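Local coordinates for protein endo-beta-1,4-glucanase (Bacillus licheniformis, PDB 2JEN) that cleaves beta-1,4-glucan backbones as a glycoside hydrolase family 12 enzyme, acting as a xyloglucanase on the xyloglucan of plant cell walls, at residues A[39-50]-A[63-74]. The protein carries 1 engineered substitution. Sequence-based numbering, arbitrary orientation.
Sequences LYFKNKKYYIFN and QTIYHNSDSDMG. With GOL (glycerol), chain F; SO4 (sulfate ion), chain H; SO4 (sulfate ion), chain B.
M73 lays its sulfur over one face of the F41 ring, SD 4.0 Å from the ring centroid, a Met-aromatic contact in the tight middle of the packing between two hairpins, 39-50 and 63-74. These belong to the two facing sheets of the family 12 beta-sandwich, so side chains rather than backbone bonds join them. I48 presses CD1 to 3.2 Å from Y66 O and sets CG2 3.7 Å from CG2 of I65, whose CG1 stands between backbone N and carbonyl carbon (chi1 56°), carrying CD1 to L39 CG. At the glycan-side end the N50 and Q63 side chains run past each other in opposite directions: Q63 NE2 gives a hydrogen bond to N50 OD1 (2.9 Å, 162°), and N50 ND2 returns one to Q63 O (3.0 Å), each donor lying above the carbonyl plane it meets. N50 also touches a bound xylose, and a leucine here would probably leave Q63 O and NE2 without these mates and disturb that edge of the glycan pocket. The outer side is looser and wetter: one of two K42 conformers makes a salt bridge to D70 OD2, a water accepts from K42 N and appears to donate to D70 OD1, and a glycerol, probably from the crystallisation liquor, meets H67 ND1. Apolar packing thus fills the middle, amides tie the glycan-side end, and D70 OD1, accepting from H67 NE2 (2.8 Å) in the ring plane through its anti lone pair, fixes the imidazole's turn.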
loop_
_atom_site.group_PDB
_atom_site.type_symbol
_atom_site.label_atom_id
_atom_site.label_comp_id
_atom_site.label_asym_id
_atom_site.label_seq_id
_atom_site.Cartn_x
_atom_site.Cartn_y
_atom_site.Cartn_z
ATOM N N LEU A 39 9.116 -2.598 18.188
ATOM C CA LEU A 39 7.980 -2.435 19.060
ATOM C C LEU A 39 8.316 -2.988 20.435
ATOM O O LEU A 39 8.331 -4.208 20.670
ATOM C CB LEU A 39 6.705 -3.109 18.528
ATOM C CG LEU A 39 6.153 -2.538 17.221
ATOM C CD1 LEU A 39 5.008 -3.372 16.672
ATOM C CD2 LEU A 39 5.694 -1.078 17.402
ATOM N N TYR A 40 8.575 -2.090 21.383
ATOM C CA TYR A 40 8.948 -2.496 22.733
ATOM C C TYR A 40 7.717 -2.936 23.502
ATOM O O TYR A 40 6.598 -2.437 23.295
ATOM C CB TYR A 40 9.604 -1.332 23.473
ATOM C CG TYR A 40 10.954 -0.938 22.914
ATOM C CD1 TYR A 40 11.050 -0.013 21.899
ATOM C CD2 TYR A 40 12.127 -1.540 23.365
ATOM C CE1 TYR A 40 12.258 0.355 21.356
ATOM C CE2 TYR A 40 13.363 -1.183 22.814
ATOM C CZ TYR A 40 13.417 -0.241 21.810
ATOM O OH TYR A 40 14.630 0.123 21.264
ATOM N N PHE A 41 7.911 -3.836 24.463
ATOM C CA PHE A 41 6.832 -4.239 25.358
ATOM C C PHE A 41 7.414 -4.765 26.646
ATOM O O PHE A 41 8.631 -4.926 26.768
ATOM C CB PHE A 41 5.848 -5.202 24.695
ATOM C CG PHE A 41 6.412 -6.549 24.312
ATOM C CD1 PHE A 41 7.181 -6.726 23.176
ATOM C CD2 PHE A 41 6.129 -7.665 25.067
ATOM C CE1 PHE A 41 7.638 -7.967 22.837
ATOM C CE2 PHE A 41 6.588 -8.925 24.703
ATOM C CZ PHE A 41 7.352 -9.067 23.622
ATOM N N LYS A 42 6.550 -4.911 27.655
ATOM C CA LYS A 42 6.974 -5.355 28.992
ATOM C C LYS A 42 8.008 -4.414 29.593
ATOM O O LYS A 42 9.113 -4.825 29.969
ATOM C CB LYS A 42 7.492 -6.801 28.964
ATOM C CG LYS A 42 7.534 -7.502 30.327
ATOM C CD LYS A 42 6.096 -7.972 30.713
ATOM C CE LYS A 42 5.691 -9.282 29.957
ATOM N NZ LYS A 42 4.196 -9.560 29.842
ATOM N N ASN A 43 7.665 -3.126 29.701
ATOM C CA ASN A 43 8.564 -2.127 30.264
ATOM C C ASN A 43 9.921 -2.126 29.568
ATOM O O ASN A 43 10.970 -1.955 30.184
ATOM C CB ASN A 43 8.697 -2.332 31.788
ATOM C CG ASN A 43 9.310 -1.144 32.506
ATOM O OD1 ASN A 43 9.961 -1.319 33.552
ATOM N ND2 ASN A 43 9.138 0.052 31.963
ATOM N N LYS A 44 9.876 -2.271 28.241
ATOM C CA LYS A 44 11.046 -2.280 27.377
ATOM C C LYS A 44 12.041 -3.417 27.685
ATOM O O LYS A 44 13.168 -3.361 27.229
ATOM C CB LYS A 44 11.760 -0.940 27.278
ATOM C CG LYS A 44 10.910 0.210 26.787
ATOM C CD LYS A 44 11.674 1.492 26.614
ATOM C CE LYS A 44 12.600 1.526 25.418
ATOM N NZ LYS A 44 13.341 2.821 25.238
ATOM N N LYS A 45 11.584 -4.473 28.341
ATOM C CA LYS A 45 12.421 -5.676 28.521
ATOM C C LYS A 45 12.607 -6.406 27.198
ATOM O O LYS A 45 13.626 -7.045 26.977
ATOM C CB LYS A 45 11.753 -6.625 29.521
ATOM C CG LYS A 45 12.601 -7.830 29.918
ATOM C CD LYS A 45 11.804 -8.752 30.842
ATOM C CE LYS A 45 12.554 -10.063 31.062
ATOM N NZ LYS A 45 11.822 -11.041 31.918
ATOM N N TYR A 46 11.621 -6.288 26.329
ATOM C CA TYR A 46 11.657 -6.948 25.017
ATOM C C TYR A 46 11.335 -5.959 23.940
ATOM O O TYR A 46 10.678 -4.943 24.177
ATOM C CB TYR A 46 10.602 -8.049 24.945
ATOM C CG TYR A 46 10.558 -9.023 26.102
ATOM C CD1 TYR A 46 11.660 -9.785 26.468
ATOM C CD2 TYR A 46 9.389 -9.210 26.807
ATOM C CE1 TYR A 46 11.572 -10.711 27.515
ATOM C CE2 TYR A 46 9.301 -10.103 27.837
ATOM C CZ TYR A 46 10.392 -10.856 28.183
ATOM O OH TYR A 46 10.297 -11.769 29.224
ATOM N N TYR A 47 11.716 -6.303 22.717
ATOM C CA TYR A 47 11.092 -5.652 21.540
ATOM C C TYR A 47 10.931 -6.624 20.432
ATOM O O TYR A 47 11.743 -7.526 20.239
ATOM C CB TYR A 47 11.873 -4.416 21.060
ATOM C CG TYR A 47 13.352 -4.614 20.780
ATOM C CD1 TYR A 47 14.294 -4.479 21.786
ATOM C CD2 TYR A 47 13.816 -4.895 19.488
ATOM C CE1 TYR A 47 15.643 -4.623 21.502
ATOM C CE2 TYR A 47 15.185 -5.017 19.229
ATOM C CZ TYR A 47 16.083 -4.908 20.245
ATOM O OH TYR A 47 17.436 -4.995 19.972
ATOM N N ILE A 48 9.846 -6.459 19.698
ATOM C CA ILE A 48 9.679 -7.112 18.414
ATOM C C ILE A 48 10.513 -6.286 17.434
ATOM O O ILE A 48 10.460 -5.064 17.436
ATOM C CB ILE A 48 8.194 -7.204 17.960
ATOM C CG1 ILE A 48 7.262 -7.632 19.116
ATOM C CG2 ILE A 48 8.079 -8.128 16.778
ATOM C CD1 ILE A 48 5.786 -7.643 18.764
ATOM N N PHE A 49 11.250 -6.980 16.603
ATOM C CA PHE A 49 12.250 -6.367 15.730
ATOM C C PHE A 49 12.036 -6.778 14.273
ATOM O O PHE A 49 12.014 -7.968 13.945
ATOM C CB PHE A 49 13.637 -6.847 16.202
ATOM C CG PHE A 49 14.826 -6.203 15.520
ATOM C CD1 PHE A 49 14.832 -4.869 15.145
ATOM C CD2 PHE A 49 15.971 -6.937 15.337
ATOM C CE1 PHE A 49 15.960 -4.301 14.558
ATOM C CE2 PHE A 49 17.075 -6.366 14.728
ATOM C CZ PHE A 49 17.075 -5.063 14.355
ATOM N N ASN A 50 11.836 -5.786 13.401
ATOM C CA ASN A 50 11.582 -6.029 11.985
ATOM C C ASN A 50 12.915 -6.229 11.288
ATOM O O ASN A 50 13.384 -5.411 10.475
ATOM C CB ASN A 50 10.757 -4.892 11.368
ATOM C CG ASN A 50 10.000 -5.344 10.152
ATOM O OD1 ASN A 50 9.712 -6.544 10.022
ATOM N ND2 ASN A 50 9.549 -4.423 9.325
ATOM N N GLN A 63 7.326 -6.941 5.144
ATOM C CA GLN A 63 7.348 -7.563 6.457
ATOM C C GLN A 63 6.865 -6.577 7.478
ATOM O O GLN A 63 7.377 -5.458 7.539
ATOM C CB GLN A 63 8.753 -8.065 6.801
ATOM C CG GLN A 63 8.823 -8.942 8.039
ATOM C CD GLN A 63 10.202 -9.534 8.214
ATOM O OE1 GLN A 63 10.520 -10.552 7.595
ATOM N NE2 GLN A 63 11.058 -8.859 8.968
ATOM N N THR A 64 5.868 -6.997 8.251
ATOM C CA THR A 64 5.186 -6.150 9.241
ATOM C C THR A 64 5.223 -6.852 10.601
ATOM O O THR A 64 4.833 -8.023 10.683
ATOM C CB THR A 64 3.719 -5.968 8.793
ATOM O OG1 THR A 64 3.719 -5.148 7.599
ATOM C CG2 THR A 64 2.780 -5.357 9.893
ATOM N N ILE A 65 5.636 -6.144 11.623
ATOM C CA ILE A 65 5.585 -6.608 12.993
ATOM C C ILE A 65 4.374 -5.999 13.692
ATOM O O ILE A 65 4.006 -4.878 13.394
ATOM C CB ILE A 65 6.892 -6.312 13.765
ATOM C CG1 ILE A 65 7.273 -4.827 13.769
ATOM C CG2 ILE A 65 8.019 -7.206 13.220
ATOM C CD1 ILE A 65 8.376 -4.434 14.774
ATOM N N TYR A 66 3.729 -6.737 14.607
ATOM C CA TYR A 66 2.585 -6.189 15.336
ATOM C C TYR A 66 2.530 -6.655 16.767
ATOM O O TYR A 66 2.989 -7.735 17.128
ATOM C CB TYR A 66 1.271 -6.538 14.628
ATOM C CG TYR A 66 0.822 -7.992 14.749
ATOM C CD1 TYR A 66 1.222 -8.965 13.852
ATOM C CD2 TYR A 66 -0.020 -8.364 15.762
ATOM C CE1 TYR A 66 0.783 -10.259 13.974
ATOM C CE2 TYR A 66 -0.470 -9.663 15.903
ATOM C CZ TYR A 66 -0.043 -10.610 15.006
ATOM O OH TYR A 66 -0.562 -11.904 15.092
ATOM N N HIS A 67 1.926 -5.791 17.584
ATOM C CA HIS A 67 1.671 -6.082 18.991
ATOM C C HIS A 67 0.295 -5.603 19.329
ATOM O O HIS A 67 0.056 -4.396 19.295
ATOM C CB HIS A 67 2.713 -5.361 19.865
ATOM C CG HIS A 67 2.557 -5.569 21.342
ATOM N ND1 HIS A 67 1.757 -4.756 22.115
ATOM C CD2 HIS A 67 3.105 -6.477 22.181
ATOM C CE1 HIS A 67 1.805 -5.177 23.368
ATOM N NE2 HIS A 67 2.628 -6.213 23.444
ATOM N N ASN A 68 -0.614 -6.524 19.634
ATOM C CA ASN A 68 -1.940 -6.168 20.155
ATOM C C ASN A 68 -1.940 -6.184 21.689
ATOM O O ASN A 68 -2.492 -5.300 22.318
ATOM C CB ASN A 68 -3.013 -7.101 19.608
ATOM C CG ASN A 68 -3.114 -7.079 18.107
ATOM O OD1 ASN A 68 -2.880 -6.030 17.472
ATOM N ND2 ASN A 68 -3.452 -8.225 17.520
ATOM N N SER A 69 -1.337 -7.211 22.256
ATOM C CA SER A 69 -1.080 -7.316 23.686
ATOM C C SER A 69 0.158 -8.195 23.873
ATOM O O SER A 69 0.634 -8.832 22.920
ATOM C CB SER A 69 -2.250 -7.973 24.400
ATOM O OG SER A 69 -2.271 -9.353 24.146
ATOM N N ASP A 70 0.564 -8.377 25.128
ATOM C CA ASP A 70 1.687 -9.240 25.397
ATOM C C ASP A 70 1.389 -10.731 25.179
ATOM O O ASP A 70 2.311 -11.573 25.254
ATOM C CB ASP A 70 2.203 -9.028 26.811
ATOM C CG ASP A 70 2.738 -7.642 27.080
ATOM O OD1 ASP A 70 2.920 -6.813 26.170
ATOM O OD2 ASP A 70 2.983 -7.378 28.292
ATOM N N SER A 71 0.124 -11.063 24.957
ATOM C CA SER A 71 -0.276 -12.422 24.585
ATOM C C SER A 71 -0.912 -12.508 23.193
ATOM O O SER A 71 -1.572 -13.476 22.890
ATOM C CB SER A 71 -1.231 -13.009 25.631
ATOM O OG SER A 71 -2.459 -12.313 25.637
ATOM N N ASP A 72 -0.671 -11.502 22.356
ATOM C CA ASP A 72 -1.244 -11.475 21.012
ATOM C C ASP A 72 -0.388 -10.542 20.173
ATOM O O ASP A 72 -0.649 -9.347 20.045
ATOM C CB ASP A 72 -2.708 -11.004 21.074
ATOM C CG ASP A 72 -3.418 -11.110 19.740
ATOM O OD1 ASP A 72 -3.088 -12.040 18.943
ATOM O OD2 ASP A 72 -4.370 -10.299 19.502
ATOM N N MET A 73 0.609 -11.116 19.539
ATOM C CA MET A 73 1.629 -10.360 18.817
ATOM C C MET A 73 2.228 -11.251 17.765
ATOM O O MET A 73 2.027 -12.488 17.825
ATOM C CB MET A 73 2.688 -9.826 19.774
ATOM C CG MET A 73 3.457 -10.890 20.488
ATOM S SD MET A 73 4.626 -10.225 21.696
ATOM C CE MET A 73 4.867 -11.637 22.788
ATOM N N GLY A 74 2.988 -10.688 16.837
ATOM C CA GLY A 74 3.551 -11.533 15.794
ATOM C C GLY A 74 4.032 -10.712 14.624
ATOM O O GLY A 74 4.417 -9.544 14.784
HETATM C C1 GOL F . 3.388 -1.972 21.019
HETATM O O1 GOL F . 2.046 -2.026 21.439
HETATM C C2 GOL F . 4.167 -0.858 21.681
HETATM O O2 GOL F . 5.532 -0.939 21.345
HETATM C C3 GOL F . 3.666 0.494 21.160
HETATM O O3 GOL F . 4.233 1.567 21.895
HETATM S S SO4 H . 4.290 -2.345 30.164
HETATM O O1 SO4 H . 4.536 -3.740 30.562
HETATM O O2 SO4 H . 2.969 -2.220 29.538
HETATM O O3 SO4 H . 4.299 -1.534 31.385
HETATM O O4 SO4 H . 5.240 -1.809 29.233
HETATM S S SO4 B . 11.749 5.259 27.714
HETATM O O1 SO4 B . 11.705 6.691 28.050
HETATM O O2 SO4 B . 12.563 5.042 26.513
HETATM O O3 SO4 B . 12.388 4.567 28.836
HETATM O O4 SO4 B . 10.470 4.664 27.458
HETATM O O HOH W 1 3.688 -4.340 27.150
#